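Local atomic coordinates of mannan endo-1,4-beta-mannosidase (Mytilus edulis, PDB entry 2C0H), a protein that hydrolyses the internal beta-1,4-mannosidic linkages of mannans, galactomannans and glucomannans, cutting longer manno-oligosaccharides but leaving mannobiose and mannotriose intact. Residues Phe109-Gly114 against His140-Met145; Arg132-Tyr137 against Gly202-Trp207; Tyr196-Ile201 against His238-Asp243. The protein carries 3 engineered substitutions. All blocks are in the same frame, centred on the assembly; numbering follows the deposited sequence.

From the N terminus, residues 109-114, on strand 106-113, open contact 1 and helix residues 132-137 open contact 2 before 140-145 closes contact 1 over 25 intervening residues. Residues 196-201 then open contact 3, 202-207 closes contact 2 over 64 residues, and 238-243 closes contact 3. Contact 2 therefore crosses both others, whereas contacts 1 and 3 follow in series. Contacts 1 and 2 share helix 131-149 and touch, Trp112 meeting both Tyr137 and Phe204; contacts 2 and 3 share helix 198-215. Together they tie a barrel strand to its outer helix, that helix to the next, and the latter to the loop before helix 243-250.

Contact 1: Phe109-Gly114 against His140-Met145; sequences FTLWNG and HALKPM
Leu142 meets Leu111 methyl to methyl, with CD1 of Leu142 3.9 Å from CD1 of Leu111, and the two side chains lie roughly perpendicular. Their backbones stand well apart, 9.2 Å between Leu111 CA and Leu142 CA, and the gap is spanned by side chains from both sides. In Leu142 CG lies anti to the backbone N (chi1 -177°), a setting from which CD1 reaches the strand leucine. The same residue also touches Gln208 and Ile212 of helix 198-215, and so sits in a seam between two helices and the sheet. Lys143, next in the helix, is turned elsewhere: its NZ forms a salt bridge with Glu214.

The arrangement belongs to the TIM barrel of a family 5 glycoside hydrolase. Strand 106-113 pairs in parallel with strand 155-162, and helix 131-149 lies on the connection between them, a beta-alpha-beta crossover. Leu111 faces that outer helix, while Thr110 packs on Arg63 and Trp65 and its OG1 makes a weak hydrogen bond to Asp159.

Pro144 has no amide hydrogen to give to the preceding turn, and the helix is kinked there, but the regular pattern resumes at once: Met145 N bonds to Ala141 O at 3.1 Å. Met145 takes up the second leucine branch, its CE lying 4.1 Å from Leu111 CD2. The two side chains run alongside in opposite senses, and the bend at chi3 (52°) brings the methionine methyl, rather than the sulfur, to the leucine. Trp158 of strand 155-162 touches both Leu111 and Met145.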
loop_
_atom_site.group_PDB
_atom_site.type_symbol
_atom_site.label_atom_id
_atom_site.label_comp_id
_atom_site.label_asym_id
_atom_site.label_seq_id
_atom_site.Cartn_x
_atom_site.Cartn_y
_atom_site.Cartn_z
ATOM N N PHE A 109 -5.983 3.980 0.858
ATOM C CA PHE A 109 -5.729 4.166 2.278
ATOM C C PHE A 109 -4.836 3.035 2.840
ATOM O O PHE A 109 -5.111 1.846 2.651
ATOM C CB PHE A 109 -7.047 4.189 3.071
ATOM C CG PHE A 109 -7.895 5.423 2.859
ATOM C CD1 PHE A 109 -7.542 6.629 3.454
ATOM C CD2 PHE A 109 -9.078 5.359 2.157
ATOM C CE1 PHE A 109 -8.333 7.757 3.310
ATOM C CE2 PHE A 109 -9.872 6.488 1.998
ATOM C CZ PHE A 109 -9.502 7.685 2.583
ATOM N N THR A 110 -3.754 3.400 3.526
ATOM C CA THR A 110 -2.852 2.423 4.156
ATOM C C THR A 110 -3.165 2.338 5.649
ATOM O O THR A 110 -3.074 3.328 6.371
ATOM C CB THR A 110 -1.369 2.812 3.971
ATOM O OG1 THR A 110 -1.109 2.977 2.580
ATOM C CG2 THR A 110 -0.450 1.762 4.486
ATOM N N LEU A 111 -3.526 1.157 6.127
ATOM C CA LEU A 111 -4.030 1.023 7.488
ATOM C C LEU A 111 -2.927 1.177 8.556
ATOM O O LEU A 111 -3.062 2.040 9.424
ATOM C CB LEU A 111 -4.735 -0.342 7.655
ATOM C CG LEU A 111 -5.967 -0.551 6.779
ATOM C CD1 LEU A 111 -6.456 -1.977 7.048
ATOM C CD2 LEU A 111 -7.057 0.456 7.008
ATOM N N TRP A 112 -1.880 0.357 8.475
ATOM C CA TRP A 112 -0.817 0.249 9.503
ATOM C C TRP A 112 0.578 0.518 8.955
ATOM O O TRP A 112 0.792 0.517 7.745
ATOM C CB TRP A 112 -0.832 -1.139 10.146
ATOM C CG TRP A 112 -2.196 -1.551 10.606
ATOM C CD1 TRP A 112 -3.016 -2.474 10.007
ATOM C CD2 TRP A 112 -2.912 -1.062 11.743
ATOM N NE1 TRP A 112 -4.174 -2.580 10.698
ATOM C CE2 TRP A 112 -4.150 -1.729 11.768
ATOM C CE3 TRP A 112 -2.633 -0.111 12.737
ATOM C CZ2 TRP A 112 -5.110 -1.495 12.762
ATOM C CZ3 TRP A 112 -3.596 0.127 13.724
ATOM C CH2 TRP A 112 -4.818 -0.571 13.722
ATOM N N ASN A 113 1.535 0.729 9.858
ATOM C CA ASN A 113 2.946 0.935 9.482
ATOM C C ASN A 113 3.908 0.060 10.302
ATOM O O ASN A 113 3.896 0.100 11.542
ATOM C CB ASN A 113 3.295 2.410 9.691
ATOM C CG ASN A 113 4.707 2.744 9.258
ATOM O OD1 ASN A 113 5.288 2.079 8.409
ATOM N ND2 ASN A 113 5.261 3.798 9.852
ATOM N N GLY A 114 4.783 -0.676 9.617
ATOM C CA GLY A 114 5.804 -1.514 10.245
ATOM C C GLY A 114 7.239 -0.999 10.136
ATOM O O GLY A 114 8.177 -1.695 10.519
ATOM N N HIS A 140 -15.087 -4.284 14.748
ATOM C CA HIS A 140 -15.515 -2.990 15.262
ATOM C C HIS A 140 -15.020 -1.761 14.491
ATOM O O HIS A 140 -15.531 -0.666 14.694
ATOM C CB HIS A 140 -15.128 -2.870 16.740
ATOM C CG HIS A 140 -15.834 -3.849 17.616
ATOM N ND1 HIS A 140 -17.207 -3.860 17.755
ATOM C CD2 HIS A 140 -15.368 -4.864 18.377
ATOM C CE1 HIS A 140 -17.552 -4.844 18.570
ATOM N NE2 HIS A 140 -16.455 -5.472 18.954
ATOM N N ALA A 141 -14.043 -1.945 13.614
ATOM C CA ALA A 141 -13.454 -0.829 12.864
ATOM C C ALA A 141 -13.324 -1.102 11.366
ATOM O O ALA A 141 -13.845 -0.334 10.555
ATOM C CB ALA A 141 -12.100 -0.451 13.454
ATOM N N LEU A 142 -12.646 -2.175 10.982
ATOM C CA LEU A 142 -12.327 -2.391 9.570
ATOM C C LEU A 142 -13.582 -2.673 8.738
ATOM O O LEU A 142 -13.806 -2.039 7.719
ATOM C CB LEU A 142 -11.286 -3.494 9.401
ATOM C CG LEU A 142 -10.806 -3.770 7.974
ATOM C CD1 LEU A 142 -10.352 -2.452 7.293
ATOM C CD2 LEU A 142 -9.719 -4.798 7.970
ATOM N N LYS A 143 -14.417 -3.606 9.172
ATOM C CA LYS A 143 -15.627 -3.899 8.406
ATOM C C LYS A 143 -16.576 -2.688 8.274
ATOM O O LYS A 143 -17.029 -2.381 7.165
ATOM C CB LYS A 143 -16.333 -5.156 8.942
ATOM C CG LYS A 143 -15.643 -6.424 8.554
ATOM C CD LYS A 143 -16.449 -7.659 8.935
ATOM C CE LYS A 143 -15.829 -8.899 8.388
ATOM N NZ LYS A 143 -16.585 -10.126 8.832
ATOM N N PRO A 144 -16.900 -1.996 9.385
ATOM C CA PRO A 144 -17.716 -0.775 9.301
ATOM C C PRO A 144 -17.181 0.264 8.310
ATOM O O PRO A 144 -17.949 0.838 7.543
ATOM C CB PRO A 144 -17.696 -0.246 10.742
ATOM C CG PRO A 144 -17.526 -1.466 11.563
ATOM C CD PRO A 144 -16.625 -2.368 10.785
ATOM N N MET A 145 -15.868 0.466 8.313
ATOM C CA MET A 145 -15.236 1.437 7.445
ATOM C C MET A 145 -15.336 1.021 5.976
ATOM O O MET A 145 -15.756 1.814 5.123
ATOM C CB MET A 145 -13.776 1.596 7.856
ATOM C CG MET A 145 -13.057 2.741 7.263
ATOM S SD MET A 145 -11.592 3.062 8.293
ATOM C CE MET A 145 -10.838 1.437 8.365
#

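Contact 2: Arg132-Tyr137 against Gly202-Trp207; sequences RKLQSY and GRFVNW
Leu134 reaches between Phe204 and Trp207 and gives one methyl to each ring. With chi1 at -175° its CG sits beside the carbonyl carbon, and this places the fork so that CD1 and CD2 each meet a different ring. Leu134 CD1 lies 3.9 Å from both Phe204 CD1 and Phe204 CE1, an oblique approach to the ring, and Leu134 CD2 comes to 3.7 Å from Trp207 CE3. The second methyl also touches the root of the tryptophan, Leu134 CD2 to Trp207 CB being 4.0 Å. Replacing Leu134 with an alanine would probably open a gap between the two rings, leaving Phe204 CE1 and Trp207 CE3 without their methyl partners.

Arg203 CG, one turn before Trp207, lies over one face of the indole, 3.8 Å above the plane and offset toward the rim, while Trp207 NE1 is bonded to Gly250 O. Gln135 touches the same ring at its six-membered end, with OE1 3.8 Å from Trp207 CZ3; a bend at chi2 brings the amide there, its plane 43° from that of the ring. The amide nitrogen NE2 of Gln135 is held instead by Asp139.

The helix segments pass at 11.3 Å between axes with their N-to-C directions 27° apart, consistent with successive outer helices of a TIM barrel. Helix 121-129 adds Leu124, Leu127 and Met128 against Phe204, while Gln208 of helix 198-215 touches both Leu134 and Tyr137.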
loop_
_atom_site.group_PDB
_atom_site.type_symbol
_atom_site.label_atom_id
_atom_site.label_comp_id
_atom_site.label_asym_id
_atom_site.label_seq_id
_atom_site.Cartn_x
_atom_site.Cartn_y
_atom_site.Cartn_z
ATOM N N ARG A 132 -7.405 -12.732 19.022
ATOM C CA ARG A 132 -8.668 -12.177 19.527
ATOM C C ARG A 132 -8.709 -10.651 19.494
ATOM O O ARG A 132 -9.765 -10.048 19.284
ATOM C CB ARG A 132 -8.969 -12.721 20.920
ATOM C CG ARG A 132 -9.158 -14.245 20.917
ATOM C CD ARG A 132 -9.300 -14.872 22.299
ATOM N NE ARG A 132 -8.599 -14.138 23.354
ATOM C CZ ARG A 132 -7.272 -13.951 23.431
ATOM N NH1 ARG A 132 -6.433 -14.440 22.515
ATOM N NH2 ARG A 132 -6.775 -13.244 24.440
ATOM N N LYS A 133 -7.552 -10.031 19.681
ATOM C CA LYS A 133 -7.433 -8.589 19.510
ATOM C C LYS A 133 -7.585 -8.219 18.023
ATOM O O LYS A 133 -8.341 -7.295 17.692
ATOM C CB LYS A 133 -6.112 -8.073 20.097
ATOM C CG LYS A 133 -6.022 -8.216 21.626
ATOM C CD LYS A 133 -4.657 -7.755 22.155
ATOM C CE LYS A 133 -4.581 -7.924 23.657
ATOM N NZ LYS A 133 -3.334 -7.341 24.243
ATOM N N LEU A 134 -6.908 -8.954 17.144
ATOM C CA LEU A 134 -7.066 -8.736 15.703
ATOM C C LEU A 134 -8.545 -8.823 15.285
ATOM O O LEU A 134 -9.053 -7.984 14.548
ATOM C CB LEU A 134 -6.247 -9.731 14.896
ATOM C CG LEU A 134 -6.211 -9.567 13.383
ATOM C CD1 LEU A 134 -5.822 -8.138 12.977
ATOM C CD2 LEU A 134 -5.262 -10.593 12.804
ATOM N N GLN A 135 -9.254 -9.828 15.786
ATOM C CA GLN A 135 -10.666 -9.954 15.451
ATOM C C GLN A 135 -11.518 -8.752 15.903
ATOM O O GLN A 135 -12.457 -8.359 15.211
ATOM C CB GLN A 135 -11.230 -11.259 16.017
ATOM C CG GLN A 135 -12.592 -11.622 15.451
ATOM C CD GLN A 135 -12.540 -11.948 13.973
ATOM O OE1 GLN A 135 -11.728 -12.765 13.536
ATOM N NE2 GLN A 135 -13.399 -11.300 13.194
ATOM N N SER A 136 -11.183 -8.145 17.050
ATOM C CA SER A 136 -11.906 -6.961 17.519
ATOM C C SER A 136 -11.733 -5.775 16.563
ATOM O O SER A 136 -12.664 -5.023 16.323
ATOM C CB SER A 136 -11.540 -6.574 18.954
ATOM O OG SER A 136 -10.215 -6.085 19.080
ATOM N N TYR A 137 -10.534 -5.628 16.009
ATOM C CA TYR A 137 -10.303 -4.596 15.010
ATOM C C TYR A 137 -11.148 -4.821 13.760
ATOM O O TYR A 137 -11.742 -3.889 13.212
ATOM C CB TYR A 137 -8.807 -4.481 14.640
ATOM C CG TYR A 137 -8.594 -3.529 13.481
ATOM C CD1 TYR A 137 -8.839 -2.168 13.635
ATOM C CD2 TYR A 137 -8.215 -3.996 12.221
ATOM C CE1 TYR A 137 -8.718 -1.287 12.556
ATOM C CE2 TYR A 137 -8.065 -3.116 11.156
ATOM C CZ TYR A 137 -8.321 -1.777 11.328
ATOM O OH TYR A 137 -8.214 -0.904 10.258
ATOM N N GLY A 202 2.111 -12.978 7.897
ATOM C CA GLY A 202 1.190 -13.574 6.932
ATOM C C GLY A 202 -0.233 -13.693 7.449
ATOM O O GLY A 202 -1.201 -13.419 6.740
ATOM N N ARG A 203 -0.378 -14.123 8.692
ATOM C CA ARG A 203 -1.703 -14.186 9.311
ATOM C C ARG A 203 -2.385 -12.809 9.413
ATOM O O ARG A 203 -3.558 -12.656 9.121
ATOM C CB ARG A 203 -1.594 -14.820 10.689
ATOM C CG ARG A 203 -2.895 -14.886 11.429
ATOM C CD ARG A 203 -2.708 -15.534 12.763
ATOM N NE ARG A 203 -1.943 -14.694 13.694
ATOM C CZ ARG A 203 -1.344 -15.145 14.799
ATOM N NH1 ARG A 203 -1.409 -16.430 15.143
ATOM N NH2 ARG A 203 -0.689 -14.304 15.585
ATOM N N PHE A 204 -1.636 -11.799 9.831
ATOM C CA PHE A 204 -2.154 -10.436 9.954
ATOM C C PHE A 204 -2.752 -9.932 8.625
ATOM O O PHE A 204 -3.849 -9.361 8.574
ATOM C CB PHE A 204 -0.983 -9.563 10.412
ATOM C CG PHE A 204 -1.338 -8.139 10.820
ATOM C CD1 PHE A 204 -2.018 -7.858 12.011
ATOM C CD2 PHE A 204 -0.889 -7.066 10.060
ATOM C CE1 PHE A 204 -2.295 -6.550 12.382
ATOM C CE2 PHE A 204 -1.159 -5.758 10.436
ATOM C CZ PHE A 204 -1.856 -5.496 11.590
ATOM N N VAL A 205 -2.021 -10.175 7.540
ATOM C CA VAL A 205 -2.444 -9.744 6.226
ATOM C C VAL A 205 -3.627 -10.583 5.740
ATOM O O VAL A 205 -4.617 -10.035 5.289
ATOM C CB VAL A 205 -1.283 -9.818 5.231
ATOM C CG1 VAL A 205 -1.760 -9.528 3.844
ATOM C CG2 VAL A 205 -0.157 -8.826 5.650
ATOM N N ASN A 206 -3.504 -11.905 5.849
ATOM C CA ASN A 206 -4.571 -12.825 5.419
ATOM C C ASN A 206 -5.932 -12.485 6.059
ATOM O O ASN A 206 -6.970 -12.432 5.382
ATOM C CB ASN A 206 -4.141 -14.255 5.762
ATOM C CG ASN A 206 -5.152 -15.324 5.377
ATOM O OD1 ASN A 206 -5.639 -16.058 6.252
ATOM N ND2 ASN A 206 -5.420 -15.469 4.086
ATOM N N TRP A 207 -5.948 -12.247 7.366
ATOM C CA TRP A 207 -7.230 -11.986 8.049
ATOM C C TRP A 207 -7.873 -10.640 7.662
ATOM O O TRP A 207 -9.088 -10.522 7.526
ATOM C CB TRP A 207 -7.052 -12.075 9.563
ATOM C CG TRP A 207 -6.916 -13.493 10.115
ATOM C CD1 TRP A 207 -6.432 -14.591 9.471
ATOM C CD2 TRP A 207 -7.300 -13.924 11.421
ATOM N NE1 TRP A 207 -6.475 -15.694 10.308
ATOM C CE2 TRP A 207 -6.998 -15.303 11.511
ATOM C CE3 TRP A 207 -7.865 -13.275 12.525
ATOM C CZ2 TRP A 207 -7.252 -16.056 12.665
ATOM C CZ3 TRP A 207 -8.109 -14.027 13.689
ATOM C CH2 TRP A 207 -7.805 -15.398 13.733
#

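Contact 3: Tyr196-Ile201 against His238-Asp243. With SO4 (sulfate ion), chain B.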
loop_
_atom_site.group_PDB
_atom_site.type_symbol
_atom_site.label_atom_id
_atom_site.label_comp_id
_atom_site.label_asym_id
_atom_site.label_seq_id
_atom_site.Cartn_x
_atom_site.Cartn_y
_atom_site.Cartn_z
ATOM N N TYR A 196 8.495 -10.183 14.836
ATOM C CA TYR A 196 7.437 -11.064 14.325
ATOM C C TYR A 196 7.975 -12.095 13.351
ATOM O O TYR A 196 8.849 -11.807 12.541
ATOM C CB TYR A 196 6.325 -10.242 13.654
ATOM C CG TYR A 196 5.841 -9.105 14.525
ATOM C CD1 TYR A 196 5.345 -9.347 15.806
ATOM C CD2 TYR A 196 5.915 -7.794 14.105
ATOM C CE1 TYR A 196 4.926 -8.315 16.629
ATOM C CE2 TYR A 196 5.507 -6.757 14.919
ATOM C CZ TYR A 196 5.006 -7.019 16.187
ATOM O OH TYR A 196 4.604 -5.986 17.000
ATOM N N SER A 197 7.457 -13.316 13.432
ATOM C CA SER A 197 7.819 -14.330 12.462
ATOM C C SER A 197 7.130 -14.066 11.125
ATOM O O SER A 197 6.140 -13.347 11.063
ATOM C CB SER A 197 7.422 -15.713 12.963
ATOM O OG SER A 197 6.024 -15.822 13.108
ATOM N N ALA A 198 7.656 -14.664 10.063
ATOM C CA ALA A 198 7.006 -14.596 8.757
ATOM C C ALA A 198 5.563 -15.084 8.827
ATOM O O ALA A 198 4.680 -14.486 8.224
ATOM C CB ALA A 198 7.781 -15.395 7.723
ATOM N N GLN A 199 5.318 -16.157 9.579
ATOM C CA GLN A 199 3.951 -16.654 9.734
ATOM C C GLN A 199 2.998 -15.653 10.437
ATOM O O GLN A 199 1.823 -15.536 10.077
ATOM C CB GLN A 199 3.951 -18.008 10.442
ATOM C CG GLN A 199 2.550 -18.638 10.540
ATOM C CD GLN A 199 1.801 -18.290 11.823
ATOM O OE1 GLN A 199 2.405 -18.083 12.881
ATOM N NE2 GLN A 199 0.469 -18.258 11.741
ATOM N N GLU A 200 3.490 -14.925 11.432
ATOM C CA GLU A 200 2.659 -13.917 12.118
ATOM C C GLU A 200 2.243 -12.772 11.191
ATOM O O GLU A 200 1.082 -12.342 11.174
ATOM C CB GLU A 200 3.384 -13.367 13.350
ATOM C CG GLU A 200 3.357 -14.315 14.535
ATOM C CD GLU A 200 4.177 -13.817 15.707
ATOM O OE1 GLU A 200 5.349 -13.416 15.490
ATOM O OE2 GLU A 200 3.665 -13.852 16.861
ATOM N N ILE A 201 3.190 -12.292 10.393
ATOM C CA ILE A 201 2.900 -11.251 9.420
ATOM C C ILE A 201 1.898 -11.758 8.385
ATOM O O ILE A 201 0.947 -11.062 8.036
ATOM C CB ILE A 201 4.192 -10.769 8.750
ATOM C CG1 ILE A 201 5.016 -9.980 9.768
ATOM C CG2 ILE A 201 3.875 -9.948 7.498
ATOM C CD1 ILE A 201 6.443 -9.738 9.377
ATOM N N HIS A 238 12.001 -15.639 -1.595
ATOM C CA HIS A 238 10.670 -16.187 -1.342
ATOM C C HIS A 238 9.631 -15.072 -1.268
ATOM O O HIS A 238 9.907 -13.992 -0.749
ATOM C CB HIS A 238 10.655 -16.985 -0.039
ATOM C CG HIS A 238 11.487 -18.227 -0.082
ATOM N ND1 HIS A 238 11.220 -19.272 -0.942
ATOM C CD2 HIS A 238 12.574 -18.598 0.633
ATOM C CE1 HIS A 238 12.109 -20.232 -0.753
ATOM N NE2 HIS A 238 12.945 -19.846 0.193
ATOM N N ASN A 239 8.438 -15.327 -1.799
ATOM C CA ASN A 239 7.334 -14.367 -1.743
ATOM C C ASN A 239 6.457 -14.609 -0.513
ATOM O O ASN A 239 5.697 -15.557 -0.487
ATOM C CB ASN A 239 6.485 -14.454 -3.027
ATOM C CG ASN A 239 5.417 -13.352 -3.140
ATOM O OD1 ASN A 239 5.259 -12.486 -2.275
ATOM N ND2 ASN A 239 4.664 -13.400 -4.236
ATOM N N LEU A 240 6.561 -13.729 0.476
ATOM C CA LEU A 240 5.720 -13.784 1.681
ATOM C C LEU A 240 4.234 -13.543 1.434
ATOM O O LEU A 240 3.416 -13.863 2.309
ATOM C CB LEU A 240 6.176 -12.735 2.699
ATOM C CG LEU A 240 7.562 -12.844 3.325
ATOM C CD1 LEU A 240 7.882 -11.612 4.164
ATOM C CD2 LEU A 240 7.653 -14.089 4.181
ATOM N N TYR A 241 3.875 -12.946 0.295
ATOM C CA TYR A 241 2.503 -12.464 0.060
ATOM C C TYR A 241 1.738 -13.218 -1.012
ATOM O O TYR A 241 0.678 -12.763 -1.420
ATOM C CB TYR A 241 2.539 -10.960 -0.250
ATOM C CG TYR A 241 3.338 -10.222 0.789
ATOM C CD1 TYR A 241 2.879 -10.120 2.091
ATOM C CD2 TYR A 241 4.574 -9.672 0.481
ATOM C CE1 TYR A 241 3.626 -9.467 3.059
ATOM C CE2 TYR A 241 5.317 -9.018 1.436
ATOM C CZ TYR A 241 4.847 -8.914 2.715
ATOM O OH TYR A 241 5.596 -8.257 3.673
ATOM N N SER A 242 2.257 -14.369 -1.438
ATOM C CA SER A 242 1.569 -15.196 -2.434
ATOM C C SER A 242 0.320 -15.776 -1.791
ATOM O O SER A 242 0.251 -15.871 -0.581
ATOM C CB SER A 242 2.470 -16.323 -2.948
ATOM O OG SER A 242 2.706 -17.332 -1.962
ATOM N N ASP A 243 -0.643 -16.174 -2.614
ATOM C CA ASP A 243 -1.869 -16.810 -2.107
ATOM C C ASP A 243 -1.514 -18.002 -1.222
ATOM O O ASP A 243 -2.064 -18.157 -0.120
ATOM C CB ASP A 243 -2.760 -17.294 -3.265
ATOM C CG ASP A 243 -3.321 -16.163 -4.110
ATOM O OD1 ASP A 243 -3.081 -14.973 -3.808
ATOM O OD2 ASP A 243 -4.023 -16.466 -5.102
HETATM S S SO4 B . 0.214 -18.283 -5.739
HETATM O O1 SO4 B . -0.117 -16.885 -5.464
HETATM O O2 SO4 B . 0.172 -19.043 -4.486
HETATM O O3 SO4 B . 1.554 -18.437 -6.301
HETATM O O4 SO4 B . -0.771 -18.847 -6.669
#
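Ala198 and Leu240 make the tight part of this contact, Ala198 CB lying 3.8 Å from Leu240 CD2. Leu240 points toward the helix start with CG anti to its carbonyl carbon (chi1 -64°), and the small alanine lets that methyl come close to the first turn. A looser touch follows one turn on, where Ile201 CG2 is 4.5 Å from Tyr241 CE1 and meets the ring obliquely. The tyrosine is steadied from its own side of the contact: Leu240 CB lies 3.9 Å above the centre of one ring face, and Tyr241 OH is bonded to Glu165 OE2.

Both partners are shaped by local bonds. Ser197 and Glu200 form a capping box, Ser197 N giving to Glu200 OE1 at 2.9 Å and Glu200 N to Ser197 OG at 3.2 Å, which fixes the start of helix 198-215. In the loop, Tyr241 N bonds Asn239 OD1 at 3.0 Å, an Asx turn with the donor 54° out of the carbonyl plane, within a type I turn from Asn239 to Ser242.

Past the turn lies the partly exposed side. Asp243 N donates to O1 of a sulfate, probably from the crystallisation liquor, at 3.0 Å; His244 N and Lys287 NZ also hold the anion at this helix start.

The contact joins helix 198-215 to the loop between strand 221-225 and helix 243-250. Tyr241 packs on Val223 and Ser225 of that strand and on Tyr260 of strand 260-263, and its side chain is about 7 Å from that of Glu163, the probable proton donor.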